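Local coordinates for protein LEOA (Escherichia coli, PDB 4AUR) that is a bacterial dynamin-like GTPase that probably couples GTP binding and hydrolysis to work on membranes, as dynamins do, at residues 138-143 with 255-260; 172-177 with 218-223. All blocks are in the same frame, centred on the assembly; numbering follows the deposited sequence.

Contact 1: 138-143 with 255-260; sequences AHLIFY and NAATEI
Leu140 meets helix 250-273 through both of its methyl branches. CD1 rests against CB of Ala257, with Leu140 CD1 and Ala257 CB 3.7 Å apart. CD2 goes to Ile260, where Leu140 CD2 and Ile260 CG2 are 3.9 Å apart. The two side chains meet at a slant, which leaves Ile260 CD1 also near, 4.1 Å from Leu140 CD2. The leucine therefore spans one turn of the helix and touches the two residues that face the strand. With chi1 of Ile260 at -83°, CG1 stays beside the backbone N and CG2 lies roughly anti to it, which brings CG2 to the strand. There Ile260 CG2 also packs against His139 O, 3.8 Å away. Ala257 points its single methyl at the strand. A second neighbour of that methyl is Phe142, which brings ring edge rather than face: Phe142 CE1 and Ala257 CB are 4.4 Å apart, with the methyl near the ring plane. Leu140 and Phe142 thus share one small residue.

The helix runs against the strand direction, at 146° between the two short axes. Their closest approach is 9.6 Å, a spacing filled by side chains. Strand 140-146 lies inside the sheet of a P-loop GTPase domain, between strands 54-60 and 172-177. Ile173 of the latter strand also touches Leu140, Phe142 and Ile260. The Phe142 ring also packs edge-to-face with Trp73, in the helix that follows the probable P-loop.

All five touching residues are buried, and no hydrogen bond or salt bridge joins the segments. Between them the joint is mostly methyl and ring-edge packing, with one methyl against a backbone carbonyl. Such contacts have little directional demand, so the fit between strand and helix rests on side-chain shape.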
ATOM      1  N   ALA A 138      -6.269  29.618  26.754  1.00 24.04           N
ATOM      2  CA  ALA A 138      -7.619  30.084  26.572  1.00 23.94           C
ATOM      3  C   ALA A 138      -8.111  29.722  25.175  1.00 25.38           C
ATOM      4  O   ALA A 138      -7.331  29.603  24.231  1.00 25.08           O
ATOM      5  CB  ALA A 138      -7.683  31.574  26.765  1.00 24.22           C
ATOM      6  N   HIS A 139      -9.421  29.572  25.039  1.00 25.39           N
ATOM      7  CA  HIS A 139      -9.997  29.071  23.819  1.00 24.47           C
ATOM      8  C   HIS A 139     -10.398  30.220  22.921  1.00 25.88           C
ATOM      9  O   HIS A 139     -10.575  30.048  21.712  1.00 26.98           O
ATOM     10  CB  HIS A 139     -11.194  28.225  24.146  1.00 23.92           C
ATOM     11  CG  HIS A 139     -10.947  27.241  25.237  1.00 24.50           C
ATOM     12  ND1 HIS A 139     -10.668  25.919  24.990  1.00 25.26           N
ATOM     13  CD2 HIS A 139     -10.960  27.376  26.582  1.00 24.79           C
ATOM     14  CE1 HIS A 139     -10.506  25.281  26.137  1.00 25.53           C
ATOM     15  NE2 HIS A 139     -10.681  26.144  27.119  1.00 24.94           N
ATOM     16  N   LEU A 140     -10.532  31.396  23.513  1.00 25.90           N
ATOM     17  CA  LEU A 140     -10.967  32.575  22.788  1.00 26.62           C
ATOM     18  C   LEU A 140     -10.284  33.795  23.377  1.00 25.23           C
ATOM     19  O   LEU A 140     -10.114  33.881  24.587  1.00 26.05           O
ATOM     20  CB  LEU A 140     -12.474  32.736  22.943  1.00 27.52           C
ATOM     21  CG  LEU A 140     -13.383  32.349  21.804  1.00 27.93           C
ATOM     22  CD1 LEU A 140     -14.830  32.639  22.169  1.00 28.50           C
ATOM     23  CD2 LEU A 140     -12.990  33.161  20.594  1.00 30.36           C
ATOM     24  N   ILE A 141      -9.919  34.742  22.531  1.00 24.66           N
ATOM     25  CA  ILE A 141      -9.282  35.970  22.985  1.00 24.76           C
ATOM     26  C   ILE A 141      -9.973  37.137  22.321  1.00 24.71           C
ATOM     27  O   ILE A 141     -10.048  37.200  21.117  1.00 25.05           O
ATOM     28  CB  ILE A 141      -7.782  35.969  22.638  1.00 23.61           C
ATOM     29  CG1 ILE A 141      -7.098  34.763  23.273  1.00 21.55           C
ATOM     30  CG2 ILE A 141      -7.115  37.263  23.089  1.00 24.08           C
ATOM     31  CD1 ILE A 141      -5.598  34.792  23.171  1.00 20.98           C
ATOM     32  N   PHE A 142     -10.499  38.052  23.111  1.00 28.24           N
ATOM     33  CA  PHE A 142     -11.150  39.240  22.560  1.00 30.82           C
ATOM     34  C   PHE A 142     -10.261  40.398  22.840  1.00 28.92           C
ATOM     35  O   PHE A 142     -10.034  40.733  23.981  1.00 30.04           O
ATOM     36  CB  PHE A 142     -12.497  39.533  23.221  1.00 32.77           C
ATOM     37  CG  PHE A 142     -13.548  38.481  23.003  1.00 35.34           C
ATOM     38  CD1 PHE A 142     -13.507  37.621  21.914  1.00 35.75           C
ATOM     39  CD2 PHE A 142     -14.627  38.390  23.887  1.00 37.51           C
ATOM     40  CE1 PHE A 142     -14.510  36.676  21.728  1.00 37.02           C
ATOM     41  CE2 PHE A 142     -15.628  37.454  23.700  1.00 36.61           C
ATOM     42  CZ  PHE A 142     -15.563  36.591  22.628  1.00 36.47           C
ATOM     43  N   TYR A 143      -9.745  41.003  21.796  1.00 30.34           N
ATOM     44  CA  TYR A 143      -9.001  42.234  21.951  1.00 30.46           C
ATOM     45  C   TYR A 143      -9.939  43.348  21.542  1.00 30.24           C
ATOM     46  O   TYR A 143     -10.218  43.523  20.361  1.00 29.46           O
ATOM     47  CB  TYR A 143      -7.746  42.220  21.081  1.00 29.77           C
ATOM     48  CG  TYR A 143      -6.684  43.091  21.637  1.00 30.25           C
ATOM     49  CD1 TYR A 143      -6.818  44.470  21.615  1.00 30.77           C
ATOM     50  CD2 TYR A 143      -5.575  42.551  22.242  1.00 30.40           C
ATOM     51  CE1 TYR A 143      -5.867  45.287  22.159  1.00 30.50           C
ATOM     52  CE2 TYR A 143      -4.613  43.363  22.786  1.00 32.41           C
ATOM     53  CZ  TYR A 143      -4.768  44.729  22.733  1.00 32.07           C
ATOM     54  OH  TYR A 143      -3.820  45.538  23.274  1.00 36.65           O
ATOM     55  N   ASN A 255     -20.908  34.754  16.175  1.00 39.88           N
ATOM     56  CA  ASN A 255     -20.678  33.810  15.071  1.00 44.30           C
ATOM     57  C   ASN A 255     -19.189  33.537  14.815  1.00 44.54           C
ATOM     58  O   ASN A 255     -18.763  32.383  14.602  1.00 42.14           O
ATOM     59  CB  ASN A 255     -21.347  34.305  13.775  1.00 44.56           C
ATOM     60  CG  ASN A 255     -22.873  34.197  13.814  1.00 48.65           C
ATOM     61  OD1 ASN A 255     -23.569  34.885  13.066  1.00 52.70           O
ATOM     62  ND2 ASN A 255     -23.399  33.330  14.677  1.00 47.65           N
ATOM     63  N   ALA A 256     -18.406  34.608  14.834  1.00 42.97           N
ATOM     64  CA  ALA A 256     -16.961  34.497  14.674  1.00 40.84           C
ATOM     65  C   ALA A 256     -16.396  33.669  15.804  1.00 36.32           C
ATOM     66  O   ALA A 256     -15.518  32.838  15.607  1.00 34.11           O
ATOM     67  CB  ALA A 256     -16.313  35.875  14.670  1.00 38.70           C
ATOM     68  N   ALA A 257     -16.898  33.931  16.998  1.00 34.79           N
ATOM     69  CA  ALA A 257     -16.412  33.270  18.188  1.00 34.20           C
ATOM     70  C   ALA A 257     -16.771  31.801  18.087  1.00 32.96           C
ATOM     71  O   ALA A 257     -16.013  30.944  18.477  1.00 32.92           O
ATOM     72  CB  ALA A 257     -17.014  33.902  19.431  1.00 33.93           C
ATOM     73  N   THR A 258     -17.916  31.519  17.497  1.00 33.32           N
ATOM     74  CA  THR A 258     -18.372  30.158  17.390  1.00 33.33           C
ATOM     75  C   THR A 258     -17.532  29.346  16.424  1.00 32.34           C
ATOM     76  O   THR A 258     -17.323  28.175  16.663  1.00 33.53           O
ATOM     77  CB  THR A 258     -19.868  30.130  17.053  1.00 34.42           C
ATOM     78  OG1 THR A 258     -20.587  30.324  18.276  1.00 32.62           O
ATOM     79  CG2 THR A 258     -20.286  28.805  16.391  1.00 35.46           C
ATOM     80  N   GLU A 259     -17.038  29.963  15.359  1.00 32.16           N
ATOM     81  CA  GLU A 259     -16.184  29.275  14.393  1.00 32.64           C
ATOM     82  C   GLU A 259     -14.776  29.016  14.905  1.00 30.78           C
ATOM     83  O   GLU A 259     -14.067  28.181  14.360  1.00 30.85           O
ATOM     84  CB  GLU A 259     -16.069  30.092  13.096  1.00 36.12           C
ATOM     85  CG  GLU A 259     -17.304  30.048  12.223  1.00 40.95           C
ATOM     86  CD  GLU A 259     -17.609  28.646  11.723  1.00 45.40           C
ATOM     87  OE1 GLU A 259     -16.696  28.033  11.109  1.00 49.00           O
ATOM     88  OE2 GLU A 259     -18.746  28.159  11.956  1.00 44.15           O
ATOM     89  N   ILE A 260     -14.346  29.776  15.902  1.00 28.99           N
ATOM     90  CA  ILE A 260     -12.985  29.682  16.383  1.00 28.44           C
ATOM     91  C   ILE A 260     -12.992  28.548  17.346  1.00 28.80           C
ATOM     92  O   ILE A 260     -12.133  27.687  17.316  1.00 30.73           O
ATOM     93  CB  ILE A 260     -12.542  30.965  17.106  1.00 28.30           C
ATOM     94  CG1 ILE A 260     -12.071  32.003  16.094  1.00 27.98           C
ATOM     95  CG2 ILE A 260     -11.415  30.688  18.091  1.00 28.03           C
ATOM     96  CD1 ILE A 260     -11.989  33.396  16.671  1.00 28.11           C
TER

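Contact 2: 172-177 with 218-223; sequences TIFVIN and EQLNIV
The carbonyl O of Thr172 lies beside CB of Asn221. The Thr172 hydroxyl is hydrogen-bonded to Lys168 O. Ile173 sends its side chain to the sheet face that also carries Asn221 and Val223. Its CG2, anti to the backbone N, packs near Val223, with Ile173 CG2 and Val223 CB 4.2 Å apart. Helix 250-273 covers this face.

Phe174 makes two backbone bonds. Its N donates to Asn221 O at 2.8 Å, and its O accepts from Val223 N at 3.0 Å. The two strands run parallel, 26° apart in direction. Strand 221-224 is one of the two edge strands of the sheet within this chain. The chain reaches it from strand 172-177 through helix 188-209 and the short helix 214-219, a beta-alpha-beta crossover of the kind found in P-loop GTPase domains. Phe174 lies on the other sheet face, where Leu202 and Leu206 of helix 188-209 touch it. Asn221 O lies at the ring edge, and Phe174 CE2 is 4.2 Å from Leu220 CD2.

Val175 returns to the Ile173 face and meets Val223 mainly through backbone: Val175 CA and Val223 O are 3.5 Å apart. Ile176 N then donates to Val223 O at 2.8 Å, with an N-H...O angle of 152°. On the Phe174 side, Ile176 CD1 packs against Ile222 CG2, 3.6 Å away.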
ATOM      1  N   THR A 172      -7.814  34.689  18.225  1.00 28.66           N
ATOM      2  CA  THR A 172      -8.073  36.047  18.678  1.00 26.67           C
ATOM      3  C   THR A 172      -9.003  36.804  17.741  1.00 27.17           C
ATOM      4  O   THR A 172      -8.755  36.861  16.537  1.00 29.21           O
ATOM      5  CB  THR A 172      -6.775  36.811  18.738  1.00 25.63           C
ATOM      6  OG1 THR A 172      -5.960  36.234  19.749  1.00 24.88           O
ATOM      7  CG2 THR A 172      -7.019  38.263  19.058  1.00 25.98           C
ATOM      8  N   ILE A 173     -10.065  37.379  18.303  1.00 26.43           N
ATOM      9  CA  ILE A 173     -10.935  38.301  17.578  1.00 27.22           C
ATOM     10  C   ILE A 173     -10.692  39.721  18.054  1.00 27.45           C
ATOM     11  O   ILE A 173     -10.921  40.042  19.240  1.00 26.35           O
ATOM     12  CB  ILE A 173     -12.432  38.040  17.826  1.00 26.65           C
ATOM     13  CG1 ILE A 173     -12.843  36.667  17.322  1.00 28.01           C
ATOM     14  CG2 ILE A 173     -13.262  39.059  17.082  1.00 26.17           C
ATOM     15  CD1 ILE A 173     -14.015  36.096  18.081  1.00 28.91           C
ATOM     16  N   PHE A 174     -10.236  40.567  17.137  1.00 26.24           N
ATOM     17  CA  PHE A 174     -10.208  42.000  17.405  1.00 26.70           C
ATOM     18  C   PHE A 174     -11.596  42.565  17.183  1.00 27.17           C
ATOM     19  O   PHE A 174     -12.224  42.332  16.131  1.00 25.95           O
ATOM     20  CB  PHE A 174      -9.192  42.692  16.545  1.00 26.24           C
ATOM     21  CG  PHE A 174      -7.815  42.318  16.903  1.00 26.67           C
ATOM     22  CD1 PHE A 174      -7.145  43.007  17.870  1.00 26.82           C
ATOM     23  CD2 PHE A 174      -7.206  41.233  16.306  1.00 27.44           C
ATOM     24  CE1 PHE A 174      -5.875  42.634  18.239  1.00 27.73           C
ATOM     25  CE2 PHE A 174      -5.936  40.853  16.662  1.00 27.70           C
ATOM     26  CZ  PHE A 174      -5.272  41.557  17.638  1.00 28.11           C
ATOM     27  N   VAL A 175     -12.066  43.291  18.189  1.00 26.06           N
ATOM     28  CA  VAL A 175     -13.447  43.663  18.267  1.00 27.54           C
ATOM     29  C   VAL A 175     -13.493  45.160  18.248  1.00 29.27           C
ATOM     30  O   VAL A 175     -13.197  45.809  19.257  1.00 29.19           O
ATOM     31  CB  VAL A 175     -14.066  43.119  19.551  1.00 27.94           C
ATOM     32  CG1 VAL A 175     -15.466  43.668  19.755  1.00 28.11           C
ATOM     33  CG2 VAL A 175     -14.092  41.607  19.471  1.00 27.84           C
ATOM     34  N   ILE A 176     -13.826  45.714  17.079  1.00 31.59           N
ATOM     35  CA  ILE A 176     -13.889  47.153  16.935  1.00 31.49           C
ATOM     36  C   ILE A 176     -15.245  47.554  17.446  1.00 31.40           C
ATOM     37  O   ILE A 176     -16.258  47.255  16.816  1.00 28.84           O
ATOM     38  CB  ILE A 176     -13.664  47.650  15.519  1.00 31.92           C
ATOM     39  CG1 ILE A 176     -12.324  47.156  14.986  1.00 31.62           C
ATOM     40  CG2 ILE A 176     -13.641  49.156  15.554  1.00 34.36           C
ATOM     41  CD1 ILE A 176     -12.107  47.375  13.495  1.00 31.42           C
ATOM     42  N   ASN A 177     -15.213  48.190  18.623  1.00 33.87           N
ATOM     43  CA  ASN A 177     -16.380  48.532  19.424  1.00 33.89           C
ATOM     44  C   ASN A 177     -16.727  50.022  19.373  1.00 35.85           C
ATOM     45  O   ASN A 177     -15.871  50.869  19.148  1.00 37.17           O
ATOM     46  CB  ASN A 177     -16.134  48.158  20.878  1.00 31.32           C
ATOM     47  CG  ASN A 177     -17.389  48.236  21.704  1.00 29.96           C
ATOM     48  OD1 ASN A 177     -18.473  48.038  21.182  1.00 30.02           O
ATOM     49  ND2 ASN A 177     -17.258  48.543  22.981  1.00 29.76           N
ATOM     50  N   GLU A 218      -4.412  38.042   6.358  1.00 42.77           N
ATOM     51  CA  GLU A 218      -5.667  37.480   5.900  1.00 44.78           C
ATOM     52  C   GLU A 218      -6.320  36.597   6.978  1.00 44.85           C
ATOM     53  O   GLU A 218      -7.550  36.508   7.060  1.00 43.15           O
ATOM     54  CB  GLU A 218      -5.426  36.651   4.636  1.00 51.13           C
ATOM     55  CG  GLU A 218      -4.872  37.435   3.449  1.00 57.30           C
ATOM     56  CD  GLU A 218      -4.544  36.545   2.244  1.00 62.86           C
ATOM     57  OE1 GLU A 218      -5.503  36.153   1.530  1.00 67.77           O
ATOM     58  OE2 GLU A 218      -3.340  36.236   2.008  1.00 56.55           O
ATOM     59  N   GLN A 219      -5.500  35.950   7.807  1.00 43.40           N
ATOM     60  CA  GLN A 219      -6.008  35.118   8.896  1.00 44.54           C
ATOM     61  C   GLN A 219      -6.623  35.921  10.036  1.00 41.28           C
ATOM     62  O   GLN A 219      -7.322  35.363  10.872  1.00 47.28           O
ATOM     63  CB  GLN A 219      -4.903  34.211   9.459  1.00 47.25           C
ATOM     64  CG  GLN A 219      -4.697  32.937   8.652  1.00 55.39           C
ATOM     65  CD  GLN A 219      -3.419  32.192   9.034  1.00 63.29           C
ATOM     66  OE1 GLN A 219      -2.949  32.261  10.183  1.00 59.22           O
ATOM     67  NE2 GLN A 219      -2.845  31.468   8.062  1.00 66.09           N
ATOM     68  N   LEU A 220      -6.350  37.216  10.098  1.00 38.54           N
ATOM     69  CA  LEU A 220      -6.830  38.030  11.201  1.00 36.42           C
ATOM     70  C   LEU A 220      -8.335  37.976  11.317  1.00 37.39           C
ATOM     71  O   LEU A 220      -9.049  37.968  10.316  1.00 37.46           O
ATOM     72  CB  LEU A 220      -6.413  39.487  11.025  1.00 35.40           C
ATOM     73  CG  LEU A 220      -4.958  39.788  11.336  1.00 35.25           C
ATOM     74  CD1 LEU A 220      -4.582  41.150  10.806  1.00 35.54           C
ATOM     75  CD2 LEU A 220      -4.704  39.715  12.830  1.00 35.22           C
ATOM     76  N   ASN A 221      -8.809  37.962  12.553  1.00 37.52           N
ATOM     77  CA  ASN A 221     -10.222  37.993  12.817  1.00 38.56           C
ATOM     78  C   ASN A 221     -10.644  39.347  13.331  1.00 35.47           C
ATOM     79  O   ASN A 221     -10.296  39.711  14.440  1.00 36.58           O
ATOM     80  CB  ASN A 221     -10.547  36.932  13.841  1.00 42.63           C
ATOM     81  CG  ASN A 221     -10.301  35.535  13.313  1.00 45.76           C
ATOM     82  OD1 ASN A 221      -9.478  34.776  13.845  1.00 45.45           O
ATOM     83  ND2 ASN A 221     -11.026  35.183  12.254  1.00 47.74           N
ATOM     84  N   ILE A 222     -11.384  40.098  12.521  1.00 33.09           N
ATOM     85  CA  ILE A 222     -11.876  41.400  12.945  1.00 33.00           C
ATOM     86  C   ILE A 222     -13.382  41.511  12.786  1.00 31.00           C
ATOM     87  O   ILE A 222     -13.958  41.070  11.800  1.00 28.72           O
ATOM     88  CB  ILE A 222     -11.203  42.566  12.184  1.00 33.71           C
ATOM     89  CG1 ILE A 222      -9.686  42.430  12.261  1.00 34.91           C
ATOM     90  CG2 ILE A 222     -11.619  43.898  12.796  1.00 33.21           C
ATOM     91  CD1 ILE A 222      -8.938  43.454  11.445  1.00 36.22           C
ATOM     92  N   VAL A 223     -13.999  42.137  13.769  1.00 30.32           N
ATOM     93  CA  VAL A 223     -15.418  42.270  13.806  1.00 31.28           C
ATOM     94  C   VAL A 223     -15.770  43.653  14.324  1.00 32.76           C
ATOM     95  O   VAL A 223     -15.180  44.132  15.282  1.00 32.10           O
ATOM     96  CB  VAL A 223     -16.007  41.176  14.700  1.00 32.81           C
ATOM     97  CG1 VAL A 223     -17.308  41.614  15.317  1.00 33.34           C
ATOM     98  CG2 VAL A 223     -16.213  39.904  13.884  1.00 33.76           C
TER

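How the contacts relate
Both contacts are buried and belong to one sheet. Contact 1 ties a helix to strand 140-146 in its interior; contact 2 adds strand 221-224 at its border, where Asn221 and Ile222 keep some exposure. The two first segments are neighbouring strands, joined by probable backbone hydrogen bonds from Ile173 N to Ile141 O and from Val175 N to Tyr143 O. Helix 250-273 serves both: it packs on Leu140 in contact 1 and also reaches Ile173 and Val175 of contact 2. Their chemistry differs accordingly. Contact 1 is apolar side-chain packing, while contact 2 is backbone hydrogen bonding with apolar packing on both sheet faces.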